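Local coordinates for putative type VI secretion protein (Escherichia coli, PDB 6SKI) that probably hydrolyses phospholipids as a toxic effector that is carried on the VgrG spike of the bacterial type VI secretion system, at residues Q281-N286 with W301-L306; E287-F292 with G308-I313; F292-I297 with R534-M539; L421-D426 with K457-G462. All blocks are in the same frame, centred on the assembly; numbering follows the deposited sequence.

How the contacts relate
One run of chain passes through contacts 1, 2 and 3: strand 278-284 is half of contact 1, the loop beyond it enters contact 2, and strand 294-296 enters contact 3, which adds the distant C-terminal strand 536-538; Phe292 is common to contacts 2 and 3. Contacts 1 and 2 are buried, whereas 3 and 4 are partly buried. Chemistry follows place: contact 1 is backbone pairing inside the central sheet, contact 2 joins two loops by ionic and aromatic groups around a probable active site, and contact 3 pairs short strands with an arginine beside them. Contact 4, helix packing without hydrogen bonds across it, meets contact 1 through side chains but not contacts 2 or 3.

Contact 1 of 4, residues Q281-N286 with W301-L306; sequences QITAMN and WPELAL
Two torsions bring Glu303 and Thr283 together: a chi1 of 174° leans the glutamate carboxylate across to the neighbouring strand, toward Thr283, while chi1 of -82° sets the threonine hydroxyl beside its own N. The side chains meet at a slant, and Thr283 OG1 gives a weak hydrogen bond to Glu303 OE2 at 3.2 Å. Stronger grips come from a neighbouring segment, where the N-H of Ile297 binds OE1 and the hydroxyl of Ser296 binds OE2, so both oxygens of this buried acid are engaged. Gln281 runs extended alongside, its amide plane turned 75° from the carboxylate. The segments 281-284 and 303-306 are neighbouring parallel strands of the mixed central sheet, 303-306 being its end strand, as befits the α/β-hydrolase clan to which the catalytic domain belongs. Leu304 N bonds to Gln281 O at 2.7 Å. Thr283 then uses both its backbone groups, N to Leu304 O at 2.6 Å and O from Leu306 N at 2.6 Å. On the face opposite Thr283, Ile282 CG2 meets Leu306 CD2 at 3.8 Å; these branched apolar chains suit a surface covered by helix 416-431, with helix 452-466 also packing on Leu304 and Leu306. Where the first strand has ended, Met285 N still reaches Leu306 O at 2.9 Å, and the small Ala305 CB lets Met285 CG settle against it at 3.6 Å.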
loop_
_atom_site.group_PDB
_atom_site.type_symbol
_atom_site.label_atom_id
_atom_site.label_comp_id
_atom_site.label_asym_id
_atom_site.label_seq_id
_atom_site.Cartn_x
_atom_site.Cartn_y
_atom_site.Cartn_z
ATOM N N GLN A 281 -6.763 -10.709 5.388
ATOM C CA GLN A 281 -5.371 -10.321 5.249
ATOM C C GLN A 281 -4.520 -11.523 4.884
ATOM O O GLN A 281 -4.693 -12.612 5.437
ATOM C CB GLN A 281 -4.810 -9.698 6.522
ATOM C CG GLN A 281 -3.517 -8.957 6.270
ATOM C CD GLN A 281 -3.002 -8.225 7.478
ATOM O OE1 GLN A 281 -3.138 -8.688 8.603
ATOM N NE2 GLN A 281 -2.388 -7.077 7.248
ATOM N N ILE A 282 -3.602 -11.315 3.951
ATOM C CA ILE A 282 -2.507 -12.239 3.709
ATOM C C ILE A 282 -1.286 -11.686 4.425
ATOM O O ILE A 282 -1.167 -10.470 4.605
ATOM C CB ILE A 282 -2.246 -12.434 2.208
ATOM C CG1 ILE A 282 -3.567 -12.627 1.470
ATOM C CG2 ILE A 282 -1.379 -13.652 1.984
ATOM C CD1 ILE A 282 -3.422 -12.780 -0.017
ATOM N N THR A 283 -0.427 -12.570 4.909
ATOM C CA THR A 283 0.728 -12.177 5.700
ATOM C C THR A 283 1.964 -12.867 5.146
ATOM O O THR A 283 1.902 -14.028 4.737
ATOM C CB THR A 283 0.504 -12.531 7.181
ATOM O OG1 THR A 283 -0.291 -11.514 7.798
ATOM C CG2 THR A 283 1.818 -12.674 7.931
ATOM N N ALA A 284 3.079 -12.144 5.118
ATOM C CA ALA A 284 4.334 -12.698 4.633
ATOM C C ALA A 284 4.990 -13.520 5.733
ATOM O O ALA A 284 5.341 -12.986 6.789
ATOM C CB ALA A 284 5.264 -11.578 4.178
ATOM N N MET A 285 5.171 -14.812 5.482
ATOM C CA MET A 285 5.792 -15.687 6.463
ATOM C C MET A 285 7.304 -15.568 6.480
ATOM O O MET A 285 7.929 -15.969 7.466
ATOM C CB MET A 285 5.409 -17.145 6.199
ATOM C CG MET A 285 4.114 -17.569 6.846
ATOM S SD MET A 285 3.764 -19.330 6.706
ATOM C CE MET A 285 5.094 -19.875 5.646
ATOM N N ASN A 286 7.903 -15.017 5.429
ATOM C CA ASN A 286 9.347 -14.902 5.314
ATOM C C ASN A 286 9.749 -13.454 5.112
ATOM O O ASN A 286 10.664 -13.140 4.349
ATOM C CB ASN A 286 9.880 -15.776 4.184
ATOM C CG ASN A 286 9.423 -17.208 4.301
ATOM O OD1 ASN A 286 9.663 -17.864 5.309
ATOM N ND2 ASN A 286 8.769 -17.707 3.265
ATOM N N TRP A 301 -9.941 -11.105 12.829
ATOM C CA TRP A 301 -10.410 -11.279 11.461
ATOM C C TRP A 301 -9.608 -12.375 10.788
ATOM O O TRP A 301 -8.527 -12.745 11.255
ATOM C CB TRP A 301 -10.276 -9.962 10.684
ATOM C CG TRP A 301 -11.237 -8.917 11.123
ATOM C CD1 TRP A 301 -10.975 -7.860 11.938
ATOM C CD2 TRP A 301 -12.621 -8.826 10.778
ATOM N NE1 TRP A 301 -12.109 -7.112 12.119
ATOM C CE2 TRP A 301 -13.135 -7.686 11.418
ATOM C CE3 TRP A 301 -13.476 -9.598 9.989
ATOM C CZ2 TRP A 301 -14.462 -7.296 11.291
ATOM C CZ3 TRP A 301 -14.791 -9.211 9.864
ATOM C CH2 TRP A 301 -15.273 -8.071 10.512
ATOM N N PRO A 302 -10.117 -12.934 9.690
ATOM C CA PRO A 302 -9.374 -13.981 8.981
ATOM C C PRO A 302 -8.051 -13.467 8.435
ATOM O O PRO A 302 -7.995 -12.458 7.732
ATOM C CB PRO A 302 -10.337 -14.381 7.859
ATOM C CG PRO A 302 -11.664 -14.139 8.478
ATOM C CD PRO A 302 -11.470 -12.800 9.125
ATOM N N GLU A 303 -6.979 -14.177 8.771
ATOM C CA GLU A 303 -5.631 -13.799 8.372
ATOM C C GLU A 303 -4.912 -15.039 7.875
ATOM O O GLU A 303 -4.863 -16.051 8.579
ATOM C CB GLU A 303 -4.861 -13.174 9.534
ATOM C CG GLU A 303 -3.409 -12.903 9.214
ATOM C CD GLU A 303 -2.811 -11.834 10.093
ATOM O OE1 GLU A 303 -3.455 -10.785 10.268
ATOM O OE2 GLU A 303 -1.695 -12.039 10.610
ATOM N N LEU A 304 -4.358 -14.963 6.672
ATOM C CA LEU A 304 -3.600 -16.060 6.091
ATOM C C LEU A 304 -2.127 -15.694 6.055
ATOM O O LEU A 304 -1.744 -14.706 5.426
ATOM C CB LEU A 304 -4.093 -16.382 4.682
ATOM C CG LEU A 304 -3.375 -17.534 3.985
ATOM C CD1 LEU A 304 -3.611 -18.829 4.718
ATOM C CD2 LEU A 304 -3.841 -17.642 2.555
ATOM N N ALA A 305 -1.306 -16.493 6.724
ATOM C CA ALA A 305 0.136 -16.361 6.628
ATOM C C ALA A 305 0.620 -17.210 5.464
ATOM O O ALA A 305 0.390 -18.423 5.436
ATOM C CB ALA A 305 0.810 -16.794 7.928
ATOM N N LEU A 306 1.285 -16.575 4.505
ATOM C CA LEU A 306 1.672 -17.254 3.285
ATOM C C LEU A 306 3.173 -17.121 3.079
ATOM O O LEU A 306 3.743 -16.053 3.326
ATOM C CB LEU A 306 0.924 -16.670 2.081
ATOM C CG LEU A 306 0.310 -17.653 1.087
ATOM C CD1 LEU A 306 -0.352 -18.800 1.816
ATOM C CD2 LEU A 306 -0.695 -16.938 0.208
#

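Contact 2 of 4, residues E287-F292 with G308-I313; sequences EYRYNF and GAHSDI
The contact of Glu287, Arg289 and Phe292 with His310 lies within the probable active site, since His310 has charge-relay geometry with Asp245 and Ser197 consistent with a Ser-His-Asp catalytic triad. The imidazole is carried toward Phe292 because its CG is trans to the amide nitrogen (chi1 -172°). There the phenyl edge faces the imidazole in a T-shaped pair, planes 61° apart and centroids 5.2 Å apart. Phe196 stacks on the same imidazole, and His310 ND1 is hydrogen-bonded to Asp245. As is usual in α/β hydrolases, the histidine follows a late strand of the sheet, here 303-306. Its backbone has a weak tie too: His310 N makes a weak hydrogen bond to Glu287 OE1 at 3.1 Å, an oxygen that also binds the hydroxyl of Ser489. The other oxygen, OE2, takes Arg289 NE at 2.8 Å through its syn lone pair, in a salt bridge lying in the guanidinium plane. With NH1 also bonded to Asn526, the guanidinium lies over one face of Phe292 in a cation-pi contact, Arg289 CZ 3.4 Å above the ring plane and offset toward the rim, while its edge comes to His310 CB, 3.6 Å from NH2. Arginine suits this place by offering a face to the phenyl and an in-plane N-H to the acid. At Gly308 (phi 144°) a CB would run into the preceding carbonyl oxygen, so lacking a side chain suits it.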
loop_
_atom_site.group_PDB
_atom_site.type_symbol
_atom_site.label_atom_id
_atom_site.label_comp_id
_atom_site.label_asym_id
_atom_site.label_seq_id
_atom_site.Cartn_x
_atom_site.Cartn_y
_atom_site.Cartn_z
ATOM N N GLU A 287 9.067 -12.548 5.802
ATOM C CA GLU A 287 9.467 -11.152 5.879
ATOM C C GLU A 287 10.061 -10.926 7.259
ATOM O O GLU A 287 9.408 -11.198 8.270
ATOM C CB GLU A 287 8.285 -10.219 5.632
ATOM C CG GLU A 287 8.595 -8.754 5.866
ATOM C CD GLU A 287 9.669 -8.226 4.941
ATOM O OE1 GLU A 287 9.831 -8.773 3.833
ATOM O OE2 GLU A 287 10.356 -7.259 5.319
ATOM N N TYR A 288 11.298 -10.438 7.296
ATOM C CA TYR A 288 12.063 -10.403 8.530
ATOM C C TYR A 288 12.724 -9.061 8.790
ATOM O O TYR A 288 13.452 -8.935 9.776
ATOM C CB TYR A 288 13.140 -11.493 8.504
ATOM C CG TYR A 288 12.577 -12.878 8.318
ATOM C CD1 TYR A 288 11.640 -13.386 9.196
ATOM C CD2 TYR A 288 12.960 -13.662 7.245
ATOM C CE1 TYR A 288 11.117 -14.643 9.024
ATOM C CE2 TYR A 288 12.441 -14.920 7.064
ATOM C CZ TYR A 288 11.519 -15.404 7.957
ATOM O OH TYR A 288 10.994 -16.661 7.788
ATOM N N ARG A 289 12.502 -8.064 7.941
ATOM C CA ARG A 289 13.188 -6.793 8.063
ATOM C C ARG A 289 12.744 -6.055 9.321
ATOM O O ARG A 289 11.642 -6.249 9.840
ATOM C CB ARG A 289 12.923 -5.937 6.829
ATOM C CG ARG A 289 13.845 -6.239 5.676
ATOM C CD ARG A 289 13.529 -5.361 4.495
ATOM N NE ARG A 289 12.249 -5.718 3.903
ATOM C CZ ARG A 289 11.824 -5.274 2.729
ATOM N NH1 ARG A 289 12.584 -4.455 2.020
ATOM N NH2 ARG A 289 10.644 -5.651 2.263
ATOM N N TYR A 290 13.631 -5.193 9.813
ATOM C CA TYR A 290 13.321 -4.408 10.999
ATOM C C TYR A 290 12.364 -3.271 10.669
ATOM O O TYR A 290 11.443 -2.987 11.441
ATOM C CB TYR A 290 14.613 -3.868 11.617
ATOM C CG TYR A 290 14.403 -2.901 12.757
ATOM C CD1 TYR A 290 14.365 -3.345 14.068
ATOM C CD2 TYR A 290 14.250 -1.543 12.524
ATOM C CE1 TYR A 290 14.173 -2.469 15.110
ATOM C CE2 TYR A 290 14.054 -0.662 13.556
ATOM C CZ TYR A 290 14.018 -1.128 14.848
ATOM O OH TYR A 290 13.826 -0.250 15.888
ATOM N N ASN A 291 12.560 -2.624 9.526
ATOM C CA ASN A 291 11.718 -1.514 9.109
ATOM C C ASN A 291 10.376 -1.968 8.559
ATOM O O ASN A 291 9.544 -1.121 8.226
ATOM C CB ASN A 291 12.441 -0.676 8.055
ATOM C CG ASN A 291 13.393 0.322 8.663
ATOM O OD1 ASN A 291 13.206 0.768 9.791
ATOM N ND2 ASN A 291 14.433 0.671 7.922
ATOM N N PHE A 292 10.145 -3.274 8.462
ATOM C CA PHE A 292 8.891 -3.822 7.950
ATOM C C PHE A 292 8.345 -4.746 9.024
ATOM O O PHE A 292 8.569 -5.956 9.003
ATOM C CB PHE A 292 9.102 -4.545 6.632
ATOM C CG PHE A 292 9.492 -3.643 5.504
ATOM C CD1 PHE A 292 10.774 -3.133 5.420
ATOM C CD2 PHE A 292 8.580 -3.307 4.526
ATOM C CE1 PHE A 292 11.134 -2.304 4.385
ATOM C CE2 PHE A 292 8.938 -2.480 3.488
ATOM C CZ PHE A 292 10.215 -1.979 3.418
ATOM N N GLY A 308 6.694 -16.294 1.789
ATOM C CA GLY A 308 7.183 -15.258 0.902
ATOM C C GLY A 308 7.616 -14.042 1.688
ATOM O O GLY A 308 7.432 -13.948 2.897
ATOM N N ALA A 309 8.196 -13.099 0.968
ATOM C CA ALA A 309 8.628 -11.840 1.537
ATOM C C ALA A 309 7.485 -10.832 1.442
ATOM O O ALA A 309 6.343 -11.191 1.145
ATOM C CB ALA A 309 9.897 -11.361 0.825
ATOM N N HIS A 310 7.786 -9.563 1.700
ATOM C CA HIS A 310 6.760 -8.527 1.709
ATOM C C HIS A 310 6.198 -8.299 0.310
ATOM O O HIS A 310 4.977 -8.337 0.097
ATOM C CB HIS A 310 7.372 -7.251 2.279
ATOM C CG HIS A 310 6.388 -6.160 2.531
ATOM N ND1 HIS A 310 5.463 -6.217 3.547
ATOM C CD2 HIS A 310 6.212 -4.964 1.927
ATOM C CE1 HIS A 310 4.743 -5.113 3.544
ATOM N NE2 HIS A 310 5.179 -4.334 2.571
ATOM N N SER A 311 7.080 -8.090 -0.663
ATOM C CA SER A 311 6.685 -7.899 -2.047
ATOM C C SER A 311 6.515 -9.218 -2.787
ATOM O O SER A 311 6.332 -9.214 -4.007
ATOM C CB SER A 311 7.705 -7.015 -2.764
ATOM O OG SER A 311 7.335 -5.651 -2.697
ATOM N N ASP A 312 6.562 -10.341 -2.075
ATOM C CA ASP A 312 6.133 -11.623 -2.609
ATOM C C ASP A 312 4.714 -11.943 -2.190
ATOM O O ASP A 312 4.129 -12.912 -2.681
ATOM C CB ASP A 312 7.069 -12.744 -2.146
ATOM C CG ASP A 312 8.373 -12.749 -2.892
ATOM O OD1 ASP A 312 8.341 -12.594 -4.128
ATOM O OD2 ASP A 312 9.428 -12.906 -2.247
ATOM N N ILE A 313 4.152 -11.141 -1.299
ATOM C CA ILE A 313 2.757 -11.221 -0.910
ATOM C C ILE A 313 1.958 -10.096 -1.544
ATOM O O ILE A 313 0.857 -10.312 -2.050
ATOM C CB ILE A 313 2.617 -11.201 0.628
ATOM C CG1 ILE A 313 3.421 -12.340 1.249
ATOM C CG2 ILE A 313 1.162 -11.265 1.034
ATOM C CD1 ILE A 313 2.921 -13.711 0.921
#

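Contact 3 of 4, residues F292-I297 with R534-M539; sequences FSLNSI and RSVWYM
Strands 294-296 and 536-538, the latter at the C-terminal end of the modelled chain, form a two-stranded parallel sheet, their axes 4.6 Å apart at closest and 27° from alignment. Three backbone bonds join them: Leu294 N to Ser535 O at 2.8 Å, Trp537 N to Leu294 O at 2.8 Å, and Ser296 N to Trp537 O at 2.9 Å. Arg534, extended from CG to NE with CG anti to its N (chi1 -167°), reaches across the first segment, and its NE donates to Phe292 O at 3.1 Å. That oxygen lies in the guanidinium plane. Over one guanidinium face rests Leu294 CB, while NH2 forms a salt bridge with Asp245, the probable triad acid, so the C-terminal strand probably contributes to its placement; an arginine can thus meet an apolar chain, a carbonyl and an acid at once. Trp537 NE1 makes a weak hydrogen bond to Ser293 OG at 3.1 Å. Val536 CG1 fits against the small Ser296 CB at 3.6 Å. The pair lies over the central sheet: Leu294 touches Thr283, and Ile297 touches Val279, both on strand 278-284, while Ile297 and Met539 reach Arg204 of helix 198-211.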
loop_
_atom_site.group_PDB
_atom_site.type_symbol
_atom_site.label_atom_id
_atom_site.label_comp_id
_atom_site.label_asym_id
_atom_site.label_seq_id
_atom_site.Cartn_x
_atom_site.Cartn_y
_atom_site.Cartn_z
ATOM N N PHE A 292 10.145 -3.274 8.462
ATOM C CA PHE A 292 8.891 -3.822 7.950
ATOM C C PHE A 292 8.345 -4.746 9.024
ATOM O O PHE A 292 8.569 -5.956 9.003
ATOM C CB PHE A 292 9.102 -4.545 6.632
ATOM C CG PHE A 292 9.492 -3.643 5.504
ATOM C CD1 PHE A 292 10.774 -3.133 5.420
ATOM C CD2 PHE A 292 8.580 -3.307 4.526
ATOM C CE1 PHE A 292 11.134 -2.304 4.385
ATOM C CE2 PHE A 292 8.938 -2.480 3.488
ATOM C CZ PHE A 292 10.215 -1.979 3.418
ATOM N N SER A 293 7.614 -4.164 9.963
ATOM C CA SER A 293 6.972 -4.910 11.029
ATOM C C SER A 293 5.483 -5.014 10.738
ATOM O O SER A 293 4.869 -4.069 10.237
ATOM C CB SER A 293 7.213 -4.244 12.384
ATOM O OG SER A 293 6.685 -2.934 12.412
ATOM N N LEU A 294 4.909 -6.166 11.051
ATOM C CA LEU A 294 3.537 -6.470 10.686
ATOM C C LEU A 294 2.567 -5.876 11.692
ATOM O O LEU A 294 2.843 -5.843 12.890
ATOM C CB LEU A 294 3.337 -7.982 10.610
ATOM C CG LEU A 294 1.947 -8.470 10.219
ATOM C CD1 LEU A 294 1.608 -8.060 8.806
ATOM C CD2 LEU A 294 1.857 -9.968 10.390
ATOM N N ASN A 295 1.446 -5.371 11.191
ATOM C CA ASN A 295 0.263 -5.118 12.004
ATOM C C ASN A 295 -0.740 -6.215 11.674
ATOM O O ASN A 295 -1.321 -6.227 10.585
ATOM C CB ASN A 295 -0.318 -3.732 11.743
ATOM C CG ASN A 295 0.656 -2.624 12.061
ATOM O OD1 ASN A 295 0.544 -1.965 13.093
ATOM N ND2 ASN A 295 1.618 -2.407 11.178
ATOM N N SER A 296 -0.935 -7.134 12.606
ATOM C CA SER A 296 -1.690 -8.345 12.339
ATOM C C SER A 296 -3.128 -8.213 12.818
ATOM O O SER A 296 -3.418 -7.553 13.817
ATOM C CB SER A 296 -1.032 -9.551 13.007
ATOM O OG SER A 296 -1.931 -10.638 13.096
ATOM N N ILE A 297 -4.027 -8.855 12.082
ATOM C CA ILE A 297 -5.432 -8.945 12.437
ATOM C C ILE A 297 -5.798 -10.368 12.850
ATOM O O ILE A 297 -6.968 -10.738 12.846
ATOM C CB ILE A 297 -6.324 -8.437 11.292
ATOM C CG1 ILE A 297 -6.297 -9.414 10.118
ATOM C CG2 ILE A 297 -5.876 -7.063 10.844
ATOM C CD1 ILE A 297 -7.292 -9.098 9.038
ATOM N N ARG A 534 10.296 -11.431 12.690
ATOM C CA ARG A 534 9.603 -10.190 12.392
ATOM C C ARG A 534 8.818 -9.702 13.604
ATOM O O ARG A 534 8.283 -10.489 14.387
ATOM C CB ARG A 534 8.665 -10.387 11.207
ATOM C CG ARG A 534 8.117 -9.114 10.614
ATOM C CD ARG A 534 6.875 -9.410 9.812
ATOM N NE ARG A 534 6.576 -8.355 8.856
ATOM C CZ ARG A 534 5.696 -8.477 7.872
ATOM N NH1 ARG A 534 5.033 -9.611 7.720
ATOM N NH2 ARG A 534 5.478 -7.468 7.043
ATOM N N SER A 535 8.750 -8.382 13.747
ATOM C CA SER A 535 7.986 -7.766 14.822
ATOM C C SER A 535 6.522 -7.684 14.412
ATOM O O SER A 535 6.194 -7.105 13.373
ATOM C CB SER A 535 8.531 -6.377 15.139
ATOM O OG SER A 535 9.480 -6.428 16.187
ATOM N N VAL A 536 5.646 -8.270 15.218
ATOM C CA VAL A 536 4.215 -8.286 14.952
ATOM C C VAL A 536 3.509 -7.491 16.039
ATOM O O VAL A 536 3.753 -7.703 17.232
ATOM C CB VAL A 536 3.672 -9.722 14.875
ATOM C CG1 VAL A 536 2.258 -9.717 14.354
ATOM C CG2 VAL A 536 4.557 -10.564 13.986
ATOM N N TRP A 537 2.643 -6.575 15.623
ATOM C CA TRP A 537 1.788 -5.802 16.512
ATOM C C TRP A 537 0.366 -6.298 16.303
ATOM O O TRP A 537 -0.213 -6.101 15.232
ATOM C CB TRP A 537 1.892 -4.308 16.215
ATOM C CG TRP A 537 3.287 -3.817 15.970
ATOM C CD1 TRP A 537 3.728 -3.126 14.880
ATOM C CD2 TRP A 537 4.420 -3.963 16.836
ATOM N NE1 TRP A 537 5.063 -2.840 15.008
ATOM C CE2 TRP A 537 5.512 -3.342 16.200
ATOM C CE3 TRP A 537 4.619 -4.559 18.084
ATOM C CZ2 TRP A 537 6.782 -3.302 16.768
ATOM C CZ3 TRP A 537 5.879 -4.519 18.645
ATOM C CH2 TRP A 537 6.944 -3.895 17.988
ATOM N N TYR A 538 -0.182 -6.975 17.303
ATOM C CA TYR A 538 -1.561 -7.416 17.212
ATOM C C TYR A 538 -2.504 -6.307 17.669
ATOM O O TYR A 538 -2.095 -5.303 18.258
ATOM C CB TYR A 538 -1.770 -8.691 18.024
ATOM C CG TYR A 538 -0.838 -9.809 17.623
ATOM C CD1 TYR A 538 -1.233 -10.764 16.699
ATOM C CD2 TYR A 538 0.435 -9.909 18.163
ATOM C CE1 TYR A 538 -0.388 -11.785 16.325
ATOM C CE2 TYR A 538 1.286 -10.928 17.793
ATOM C CZ TYR A 538 0.869 -11.863 16.874
ATOM O OH TYR A 538 1.712 -12.882 16.502
ATOM N N MET A 539 -3.785 -6.495 17.380
ATOM C CA MET A 539 -4.795 -5.492 17.691
ATOM C C MET A 539 -5.295 -5.629 19.124
ATOM O O MET A 539 -5.284 -4.665 19.888
ATOM C CB MET A 539 -5.963 -5.599 16.713
ATOM C CG MET A 539 -5.888 -4.623 15.554
ATOM S SD MET A 539 -6.997 -5.065 14.207
ATOM C CE MET A 539 -8.252 -5.977 15.092
#

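Contact 4 of 4, residues L421-D426 with K457-G462; sequences LRVMLD and KAIAQG
The segments 421-426 and 457-462, within helices 416-431 and 452-466, run in broadly the same direction, their axes 9.0 Å apart at closest and inclined by 37°; Val423 and Ile459 come nearest, their CA atoms 5.0 Å apart. No hydrogen bond crosses between them, so side-chain packing carries the contact. Val423 is the central piece on its helix. Its chi1 of -176° directs CG2 onto the second helix, against Ala458 CB at 4.0 Å and alongside Ile459 CG1 at 4.1 Å. The other methyl, CG1, faces Gly462, 4.4 Å from its CA; Ala458 and Gly462, having little or no side chain, let a branched valine lie close to the helix. Both helices lie on one face of the α/β-hydrolase sheet, where Val423 also touches Phe280 and Ile282 of strand 278-284 and Leu304 and Leu306 of strand 303-306. Valine suits this three-way junction because its short forked side chain sets CG2 on Ala458 and Ile459 while CG1 sits over Gly462 and the sheet residue Leu304. Ile459 reaches back toward the first helix, on the side where the residues are partly exposed, setting the end of its long branch, CD1, on Arg422 CB at 4.0 Å. Its CG2 methyl touches Asp426 OD2 at 3.4 Å, a van der Waals contact with a carboxylate oxygen. The same oxygen is gripped in salt bridges by Arg466 and Lys463, farther along helix 452-466, which would probably keep the carboxylate charged. On another side of helix 416-431, Leu421 and Leu425 pack on helix 101-108.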
loop_
_atom_site.group_PDB
_atom_site.type_symbol
_atom_site.label_atom_id
_atom_site.label_comp_id
_atom_site.label_asym_id
_atom_site.label_seq_id
_atom_site.Cartn_x
_atom_site.Cartn_y
_atom_site.Cartn_z
ATOM N N LEU A 421 -2.221 -12.990 -5.237
ATOM C CA LEU A 421 -3.304 -12.315 -5.937
ATOM C C LEU A 421 -4.527 -13.206 -6.047
ATOM O O LEU A 421 -5.652 -12.760 -5.822
ATOM C CB LEU A 421 -2.833 -11.903 -7.327
ATOM C CG LEU A 421 -3.792 -11.049 -8.143
ATOM C CD1 LEU A 421 -4.076 -9.739 -7.445
ATOM C CD2 LEU A 421 -3.218 -10.825 -9.511
ATOM N N ARG A 422 -4.326 -14.466 -6.423
ATOM C CA ARG A 422 -5.456 -15.372 -6.591
ATOM C C ARG A 422 -6.125 -15.674 -5.258
ATOM O O ARG A 422 -7.349 -15.830 -5.190
ATOM C CB ARG A 422 -5.000 -16.649 -7.287
ATOM C CG ARG A 422 -4.719 -16.417 -8.748
ATOM C CD ARG A 422 -3.802 -17.447 -9.339
ATOM N NE ARG A 422 -3.204 -16.946 -10.571
ATOM C CZ ARG A 422 -3.676 -17.203 -11.782
ATOM N NH1 ARG A 422 -4.758 -17.953 -11.928
ATOM N NH2 ARG A 422 -3.072 -16.706 -12.847
ATOM N N VAL A 423 -5.344 -15.739 -4.180
ATOM C CA VAL A 423 -5.944 -15.931 -2.862
ATOM C C VAL A 423 -6.796 -14.726 -2.476
ATOM O O VAL A 423 -7.925 -14.875 -1.983
ATOM C CB VAL A 423 -4.858 -16.215 -1.812
ATOM C CG1 VAL A 423 -5.495 -16.500 -0.473
ATOM C CG2 VAL A 423 -4.014 -17.391 -2.240
ATOM N N MET A 424 -6.281 -13.514 -2.698
ATOM C CA MET A 424 -7.079 -12.327 -2.398
ATOM C C MET A 424 -8.306 -12.236 -3.297
ATOM O O MET A 424 -9.368 -11.782 -2.858
ATOM C CB MET A 424 -6.230 -11.065 -2.515
ATOM C CG MET A 424 -6.906 -9.822 -1.953
ATOM S SD MET A 424 -7.314 -9.898 -0.200
ATOM C CE MET A 424 -5.694 -9.895 0.539
ATOM N N LEU A 425 -8.183 -12.662 -4.553
ATOM C CA LEU A 425 -9.333 -12.674 -5.448
ATOM C C LEU A 425 -10.397 -13.634 -4.949
ATOM O O LEU A 425 -11.590 -13.325 -4.999
ATOM C CB LEU A 425 -8.901 -13.056 -6.863
ATOM C CG LEU A 425 -8.148 -12.032 -7.703
ATOM C CD1 LEU A 425 -7.421 -12.724 -8.837
ATOM C CD2 LEU A 425 -9.098 -10.998 -8.243
ATOM N N ASP A 426 -9.983 -14.803 -4.461
ATOM C CA ASP A 426 -10.944 -15.756 -3.919
ATOM C C ASP A 426 -11.645 -15.186 -2.696
ATOM O O ASP A 426 -12.869 -15.305 -2.561
ATOM C CB ASP A 426 -10.235 -17.064 -3.576
ATOM C CG ASP A 426 -11.199 -18.165 -3.198
ATOM O OD1 ASP A 426 -12.276 -18.252 -3.819
ATOM O OD2 ASP A 426 -10.877 -18.947 -2.280
ATOM N N LYS A 457 -3.648 -25.110 -3.430
ATOM C CA LYS A 457 -3.521 -25.351 -2.001
ATOM C C LYS A 457 -3.582 -24.042 -1.237
ATOM O O LYS A 457 -4.339 -23.916 -0.268
ATOM C CB LYS A 457 -2.222 -26.096 -1.702
ATOM C CG LYS A 457 -2.037 -26.424 -0.234
ATOM C CD LYS A 457 -1.123 -27.616 -0.048
ATOM C CE LYS A 457 -0.794 -27.823 1.417
ATOM N NZ LYS A 457 0.313 -28.796 1.598
ATOM N N ALA A 458 -2.858 -23.027 -1.716
ATOM C CA ALA A 458 -2.903 -21.733 -1.054
ATOM C C ALA A 458 -4.321 -21.195 -1.030
ATOM O O ALA A 458 -4.803 -20.748 0.017
ATOM C CB ALA A 458 -1.965 -20.750 -1.752
ATOM N N ILE A 459 -5.033 -21.300 -2.155
ATOM C CA ILE A 459 -6.416 -20.842 -2.181
ATOM C C ILE A 459 -7.229 -21.614 -1.157
ATOM O O ILE A 459 -7.976 -21.024 -0.365
ATOM C CB ILE A 459 -7.002 -20.970 -3.598
ATOM C CG1 ILE A 459 -6.489 -19.838 -4.487
ATOM C CG2 ILE A 459 -8.514 -20.960 -3.554
ATOM C CD1 ILE A 459 -6.422 -20.189 -5.946
ATOM N N ALA A 460 -7.029 -22.933 -1.094
ATOM C CA ALA A 460 -7.746 -23.719 -0.102
ATOM C C ALA A 460 -7.398 -23.246 1.297
ATOM O O ALA A 460 -8.287 -23.084 2.143
ATOM C CB ALA A 460 -7.425 -25.202 -0.270
ATOM N N GLN A 461 -6.119 -22.944 1.533
ATOM C CA GLN A 461 -5.722 -22.443 2.840
ATOM C C GLN A 461 -6.483 -21.177 3.178
ATOM O O GLN A 461 -6.986 -21.028 4.299
ATOM C CB GLN A 461 -4.217 -22.199 2.874
ATOM C CG GLN A 461 -3.403 -23.468 2.919
ATOM C CD GLN A 461 -1.923 -23.199 2.917
ATOM O OE1 GLN A 461 -1.493 -22.052 2.967
ATOM N NE2 GLN A 461 -1.133 -24.259 2.855
ATOM N N GLY A 462 -6.651 -20.286 2.199
ATOM C CA GLY A 462 -7.427 -19.090 2.452
ATOM C C GLY A 462 -8.835 -19.431 2.885
ATOM O O GLY A 462 -9.314 -18.939 3.911
#